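Local coordinates for glutamate racemase (Campylobacter jejuni, PDB 3UHF), which belongs to the Asp/Glu/hydantoin racemase family and holds D-glutamic acid in a pocket of its alpha/beta fold, at residues A[136-141]-A[205-210]; A[185-190]-A[215-220]. All coordinates share one frame; numbering follows the deposited sequence. Where two conformers were deposited one is given.

Contact 1 is core and contact 2 lies nearer the surface, yet both belong to the same half of the molecule, built round the four-stranded parallel sheet that includes strands 135-139 and 199-202. In contact 1 the end of strand 135-139 meets the loop that leads into helix 211-218; the loop offers polar groups to D-glutamic acid and the strand end a threonine methyl. Contact 2 joins the far end of that same helix to helix 181-191 through a sulfur, an aromatic ring and methylene groups, with no hydrogen bond across it. The two centres are about 12 Å apart, and L136 of the strand packs on F218 of the helix between them.

Contact 1 of 2, residues A[136-141]-A[205-210]; sequences LVIATK and THFPLL. With DGL (D-glutamic acid), chain C.
The hydroxyl of T205 is gripped twice: it accepts a hydrogen bond from the amino group of D-glutamic acid (DGL N to T205 OG1, 2.9 Å) and shares another with the imidazole, T205 OG1 to H206 ND1, 3.0 Å. A chi1 of 51° puts OG1 between the backbone N and the carbonyl carbon, close enough to the main-chain amide for both to address the same end of the ligand. That amide, T205 N, gives a nearly straight bond of 2.9 Å to DGL O, at 170°. DGL CG lies oblique to the H206 ring, 3.5 Å from H206 CE1, while NE2 is held by E174. From strand 136-141, T140 brings its methyl CG2 to 3.5 Å from DGL OXT; its hydroxyl is bonded to T96 and T143, and T96 also binds the ligand.

Behind this polar layer the segments themselves meet through F207. Its ring crosses the I138 side chain obliquely, I138 CD1 lying 3.6 Å from F207 CD2 with CG1 almost as near; the branched, wholly apolar isoleucine suits a buried strand position. F207 CE2 reaches the main chain as well, 3.6 Å from A139 N, which stands at the ring edge. The small side chain of A139 points away from the loop, and the ring approaches its backbone. F169 meets F207 edge-to-face, and T166 and L202 also touch it.

Thus apolar packing of F207 on I138 and the A139 backbone joins the loop to the strand end, while the loop's amide, hydroxyl and imidazole face the bound D-glutamic acid. Bonds at both nitrogens define the rotation of the imidazole.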
loop_
_atom_site.group_PDB
_atom_site.type_symbol
_atom_site.label_atom_id
_atom_site.label_comp_id
_atom_site.label_asym_id
_atom_site.label_seq_id
_atom_site.Cartn_x
_atom_site.Cartn_y
_atom_site.Cartn_z
ATOM N N LEU A 136 -10.606 5.925 -11.820
ATOM C CA LEU A 136 -11.354 5.784 -10.573
ATOM C C LEU A 136 -10.352 5.437 -9.473
ATOM O O LEU A 136 -9.593 4.471 -9.592
ATOM C CB LEU A 136 -12.413 4.689 -10.695
ATOM C CG LEU A 136 -13.091 4.316 -9.367
ATOM C CD1 LEU A 136 -13.738 5.553 -8.763
ATOM C CD2 LEU A 136 -14.112 3.202 -9.600
ATOM N N VAL A 137 -10.308 6.262 -8.431
ATOM C CA VAL A 137 -9.465 5.976 -7.283
ATOM C C VAL A 137 -10.374 5.464 -6.174
ATOM O O VAL A 137 -11.333 6.138 -5.821
ATOM C CB VAL A 137 -8.782 7.245 -6.767
ATOM C CG1 VAL A 137 -7.896 6.915 -5.575
ATOM C CG2 VAL A 137 -7.960 7.892 -7.889
ATOM N N ILE A 138 -10.104 4.269 -5.655
ATOM C CA ILE A 138 -10.877 3.774 -4.503
ATOM C C ILE A 138 -9.939 3.585 -3.323
ATOM O O ILE A 138 -8.809 3.134 -3.497
ATOM C CB ILE A 138 -11.662 2.477 -4.817
ATOM C CG1 ILE A 138 -10.719 1.367 -5.317
ATOM C CG2 ILE A 138 -12.774 2.793 -5.819
ATOM C CD1 ILE A 138 -11.379 -0.039 -5.407
ATOM N N ALA A 139 -10.403 3.931 -2.120
ATOM C CA ALA A 139 -9.512 3.987 -0.978
ATOM C C ALA A 139 -10.333 4.139 0.287
ATOM O O ALA A 139 -11.554 4.172 0.231
ATOM C CB ALA A 139 -8.540 5.179 -1.113
ATOM N N THR A 140 -9.656 4.263 1.421
ATOM C CA THR A 140 -10.355 4.542 2.680
ATOM C C THR A 140 -10.900 5.966 2.664
ATOM O O THR A 140 -10.502 6.764 1.828
ATOM C CB THR A 140 -9.412 4.431 3.898
ATOM O OG1 THR A 140 -8.381 5.426 3.798
ATOM C CG2 THR A 140 -8.785 3.029 3.992
ATOM N N LYS A 141 -11.806 6.278 3.591
ATOM C CA LYS A 141 -12.313 7.644 3.724
ATOM C C LYS A 141 -11.194 8.651 3.968
ATOM O O LYS A 141 -11.185 9.732 3.384
ATOM C CB LYS A 141 -13.333 7.737 4.866
ATOM C CG LYS A 141 -14.704 7.185 4.513
ATOM C CD LYS A 141 -15.751 7.554 5.566
ATOM C CE LYS A 141 -17.131 7.022 5.182
ATOM N NZ LYS A 141 -18.171 7.307 6.223
ATOM N N THR A 205 -4.224 -0.958 0.908
ATOM C CA THR A 205 -3.445 -2.190 1.018
ATOM C C THR A 205 -4.307 -3.446 0.840
ATOM O O THR A 205 -3.833 -4.467 0.347
ATOM C CB THR A 205 -2.748 -2.295 2.393
ATOM O OG1 THR A 205 -3.716 -2.088 3.433
ATOM C CG2 THR A 205 -1.637 -1.266 2.519
ATOM N N HIS A 206 -5.573 -3.367 1.250
ATOM C CA HIS A 206 -6.427 -4.552 1.250
ATOM C C HIS A 206 -6.983 -4.878 -0.121
ATOM O O HIS A 206 -7.435 -5.998 -0.367
ATOM C CB HIS A 206 -7.615 -4.368 2.217
ATOM C CG HIS A 206 -7.225 -4.343 3.663
ATOM N ND1 HIS A 206 -6.239 -3.516 4.155
ATOM C CD2 HIS A 206 -7.718 -5.022 4.730
ATOM C CE1 HIS A 206 -6.125 -3.700 5.461
ATOM N NE2 HIS A 206 -7.008 -4.611 5.833
ATOM N N PHE A 207 -6.972 -3.902 -1.020
ATOM C CA PHE A 207 -7.761 -4.055 -2.236
ATOM C C PHE A 207 -7.250 -5.056 -3.285
ATOM O O PHE A 207 -8.060 -5.562 -4.067
ATOM C CB PHE A 207 -8.104 -2.704 -2.886
ATOM C CG PHE A 207 -8.968 -1.788 -2.023
ATOM C CD1 PHE A 207 -9.431 -2.177 -0.763
ATOM C CD2 PHE A 207 -9.325 -0.537 -2.503
ATOM C CE1 PHE A 207 -10.207 -1.307 0.015
ATOM C CE2 PHE A 207 -10.100 0.327 -1.756
ATOM C CZ PHE A 207 -10.549 -0.050 -0.487
ATOM N N PRO A 208 -5.926 -5.345 -3.325
ATOM C CA PRO A 208 -5.527 -6.398 -4.267
ATOM C C PRO A 208 -6.225 -7.747 -4.031
ATOM O O PRO A 208 -6.358 -8.542 -4.966
ATOM C CB PRO A 208 -4.009 -6.518 -4.030
ATOM C CG PRO A 208 -3.590 -5.122 -3.718
ATOM C CD PRO A 208 -4.745 -4.599 -2.828
ATOM N N LEU A 209 -6.676 -8.000 -2.805
ATOM C CA LEU A 209 -7.346 -9.265 -2.496
ATOM C C LEU A 209 -8.696 -9.339 -3.213
ATOM O O LEU A 209 -9.269 -10.418 -3.374
ATOM C CB LEU A 209 -7.538 -9.427 -0.977
ATOM C CG LEU A 209 -6.359 -9.903 -0.113
ATOM C CD1 LEU A 209 -5.949 -11.326 -0.474
ATOM C CD2 LEU A 209 -5.165 -8.950 -0.210
ATOM N N LEU A 210 -9.200 -8.178 -3.630
ATOM C CA LEU A 210 -10.472 -8.078 -4.335
ATOM C C LEU A 210 -10.273 -7.845 -5.824
ATOM O O LEU A 210 -11.232 -7.589 -6.557
ATOM C CB LEU A 210 -11.281 -6.906 -3.780
ATOM C CG LEU A 210 -11.579 -6.940 -2.287
ATOM C CD1 LEU A 210 -12.458 -5.767 -1.898
ATOM C CD2 LEU A 210 -12.251 -8.259 -1.886
HETATM N N DGL C . -3.714 0.079 5.406
HETATM C CA DGL C . -4.869 0.935 5.118
HETATM C C DGL C . -4.710 1.591 3.756
HETATM O O DGL C . -3.939 1.121 2.908
HETATM C CB DGL C . -6.166 0.126 5.135
HETATM C CG DGL C . -6.557 -0.360 6.530
HETATM C CD DGL C . -6.748 0.809 7.474
HETATM O OE1 DGL C . -5.857 1.047 8.320
HETATM O OE2 DGL C . -7.773 1.512 7.340
HETATM O OXT DGL C . -5.378 2.577 3.474
#

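Contact 2 of 2, residues A[185-190]-A[215-220]; sequences SAMEYY and SKYFGD
M187 lies over one face of the Y217 ring, its CB 4.2 Å from the ring centroid and only 20° off the normal, a CH-pi contact displaced toward the rim. The thioether continues past the ring root: SD is 3.8 Å from Y217 CB and stands obliquely to the ring, 4.8 Å from its centroid, as a Met-aromatic contact. A bend at the last torsion (chi3 -64°) folds the methyl back, bringing CE to 3.9 Å from Y217 CB. The two side chains thus run past each other in opposite directions. A flexible, polarisable methionine suits this place because it can follow both the flat ring and the methylene that carries it.

Y217 CG is anti to the backbone N (chi1 -176°), which directs the ring toward helix 181-191. There its hydroxyl reaches the backbone, with Y217 OH 3.9 Å from E188 CA, while E188 CG meets the ring edge, 4.1 Å from Y217 CE1. Glutamate suits such a margin: its CG methylene meets the ring edge, and its carboxylate bonds to Q184 on the same helix.

Further out, F169 of helix 169-174 touches M187. The Y217 edge also points over a face of F218, whose ring meets F191 of helix 181-191, so neighbouring aromatics join the same two helices. Just beyond, G219, the first residue after helix 211-218, has positive phi, a conformation that suits glycine.

With no hydrogen bond between them, the two segments meet here through shape, dispersion and weak ring contacts; the polar ends of tyrosine and glutamate occupy the border.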
loop_
_atom_site.group_PDB
_atom_site.type_symbol
_atom_site.label_atom_id
_atom_site.label_comp_id
_atom_site.label_asym_id
_atom_site.label_seq_id
_atom_site.Cartn_x
_atom_site.Cartn_y
_atom_site.Cartn_z
ATOM N N SER A 185 -22.810 -7.234 -3.826
ATOM C CA SER A 185 -23.711 -6.204 -3.313
ATOM C C SER A 185 -22.960 -4.960 -2.832
ATOM O O SER A 185 -23.439 -3.835 -2.990
ATOM C CB SER A 185 -24.580 -6.768 -2.188
ATOM O OG SER A 185 -25.418 -7.803 -2.675
ATOM N N ALA A 186 -21.785 -5.160 -2.246
ATOM C CA ALA A 186 -20.953 -4.036 -1.819
ATOM C C ALA A 186 -20.469 -3.242 -3.035
ATOM O O ALA A 186 -20.458 -2.012 -3.038
ATOM C CB ALA A 186 -19.765 -4.534 -1.039
ATOM N N MET A 187 -20.054 -3.963 -4.061
ATOM C CA MET A 187 -19.600 -3.308 -5.283
ATOM C C MET A 187 -20.736 -2.513 -5.923
ATOM O O MET A 187 -20.531 -1.374 -6.371
ATOM C CB MET A 187 -18.992 -4.321 -6.248
ATOM C CG MET A 187 -17.681 -4.872 -5.734
ATOM S SD MET A 187 -16.749 -5.843 -6.955
ATOM C CE MET A 187 -17.873 -7.218 -7.205
ATOM N N GLU A 188 -21.937 -3.085 -5.934
ATOM C CA GLU A 188 -23.084 -2.387 -6.499
ATOM C C GLU A 188 -23.410 -1.154 -5.674
ATOM O O GLU A 188 -23.772 -0.108 -6.218
ATOM C CB GLU A 188 -24.294 -3.314 -6.627
ATOM C CG GLU A 188 -24.091 -4.392 -7.681
ATOM C CD GLU A 188 -25.209 -5.420 -7.724
ATOM O OE1 GLU A 188 -26.105 -5.395 -6.845
ATOM O OE2 GLU A 188 -25.181 -6.267 -8.643
ATOM N N TYR A 189 -23.247 -1.273 -4.360
ATOM C CA TYR A 189 -23.495 -0.162 -3.458
ATOM C C TYR A 189 -22.560 1.004 -3.749
ATOM O O TYR A 189 -23.010 2.141 -3.898
ATOM C CB TYR A 189 -23.333 -0.618 -2.006
ATOM C CG TYR A 189 -23.398 0.493 -0.976
ATOM C CD1 TYR A 189 -24.616 1.027 -0.575
ATOM C CD2 TYR A 189 -22.238 0.978 -0.379
ATOM C CE1 TYR A 189 -24.680 2.030 0.380
ATOM C CE2 TYR A 189 -22.291 1.983 0.579
ATOM C CZ TYR A 189 -23.515 2.503 0.953
ATOM O OH TYR A 189 -23.574 3.496 1.904
ATOM N N TYR A 190 -21.263 0.734 -3.823
ATOM C CA TYR A 190 -20.306 1.815 -4.031
ATOM C C TYR A 190 -20.296 2.316 -5.471
ATOM O O TYR A 190 -20.060 3.490 -5.710
ATOM C CB TYR A 190 -18.887 1.403 -3.631
ATOM C CG TYR A 190 -18.700 1.301 -2.136
ATOM C CD1 TYR A 190 -18.356 0.098 -1.540
ATOM C CD2 TYR A 190 -18.908 2.405 -1.325
ATOM C CE1 TYR A 190 -18.199 0.006 -0.161
ATOM C CE2 TYR A 190 -18.757 2.327 0.054
ATOM C CZ TYR A 190 -18.402 1.127 0.626
ATOM O OH TYR A 190 -18.253 1.054 1.997
ATOM N N SER A 215 -12.115 -6.687 -11.174
ATOM C CA SER A 215 -11.880 -6.762 -12.618
ATOM C C SER A 215 -13.078 -7.386 -13.327
ATOM O O SER A 215 -13.491 -6.923 -14.389
ATOM C CB SER A 215 -10.594 -7.534 -12.909
ATOM O OG SER A 215 -10.296 -7.510 -14.291
ATOM N N LYS A 216 -13.658 -8.425 -12.727
ATOM C CA LYS A 216 -14.845 -9.049 -13.293
ATOM C C LYS A 216 -16.023 -8.077 -13.277
ATOM O O LYS A 216 -16.801 -8.025 -14.228
ATOM C CB LYS A 216 -15.186 -10.342 -12.550
ATOM C CG LYS A 216 -16.417 -11.057 -13.067
ATOM C CD LYS A 216 -16.716 -12.302 -12.235
ATOM C CE LYS A 216 -18.042 -12.942 -12.631
ATOM N NZ LYS A 216 -18.062 -13.338 -14.067
ATOM N N TYR A 217 -16.128 -7.285 -12.215
ATOM C CA TYR A 217 -17.204 -6.295 -12.098
ATOM C C TYR A 217 -17.112 -5.245 -13.206
ATOM O O TYR A 217 -18.101 -4.943 -13.875
ATOM C CB TYR A 217 -17.170 -5.598 -10.723
ATOM C CG TYR A 217 -18.320 -4.622 -10.523
ATOM C CD1 TYR A 217 -19.568 -5.067 -10.108
ATOM C CD2 TYR A 217 -18.164 -3.261 -10.786
ATOM C CE1 TYR A 217 -20.623 -4.190 -9.939
ATOM C CE2 TYR A 217 -19.220 -2.373 -10.624
ATOM C CZ TYR A 217 -20.447 -2.848 -10.198
ATOM O OH TYR A 217 -21.503 -1.984 -10.034
ATOM N N PHE A 218 -15.919 -4.696 -13.404
ATOM C CA PHE A 218 -15.757 -3.596 -14.355
ATOM C C PHE A 218 -15.548 -4.046 -15.802
ATOM O O PHE A 218 -15.914 -3.331 -16.740
ATOM C CB PHE A 218 -14.641 -2.658 -13.904
ATOM C CG PHE A 218 -15.032 -1.754 -12.759
ATOM C CD1 PHE A 218 -15.988 -0.762 -12.943
ATOM C CD2 PHE A 218 -14.435 -1.887 -11.509
ATOM C CE1 PHE A 218 -16.332 0.091 -11.900
ATOM C CE2 PHE A 218 -14.778 -1.049 -10.465
ATOM C CZ PHE A 218 -15.731 -0.059 -10.659
ATOM N N GLY A 219 -14.968 -5.227 -15.985
ATOM C CA GLY A 219 -14.725 -5.740 -17.326
ATOM C C GLY A 219 -13.332 -5.400 -17.829
ATOM O O GLY A 219 -12.572 -4.701 -17.164
ATOM N N ASP A 220 -13.001 -5.879 -19.023
ATOM C CA ASP A 220 -11.613 -5.840 -19.487
ATOM C C ASP A 220 -11.135 -4.475 -19.982
ATOM O O ASP A 220 -9.986 -4.337 -20.390
ATOM C CB ASP A 220 -11.365 -6.915 -20.553
ATOM C CG ASP A 220 -12.396 -6.886 -21.664
ATOM O OD1 ASP A 220 -13.110 -5.869 -21.790
ATOM O OD2 ASP A 220 -12.490 -7.881 -22.416
#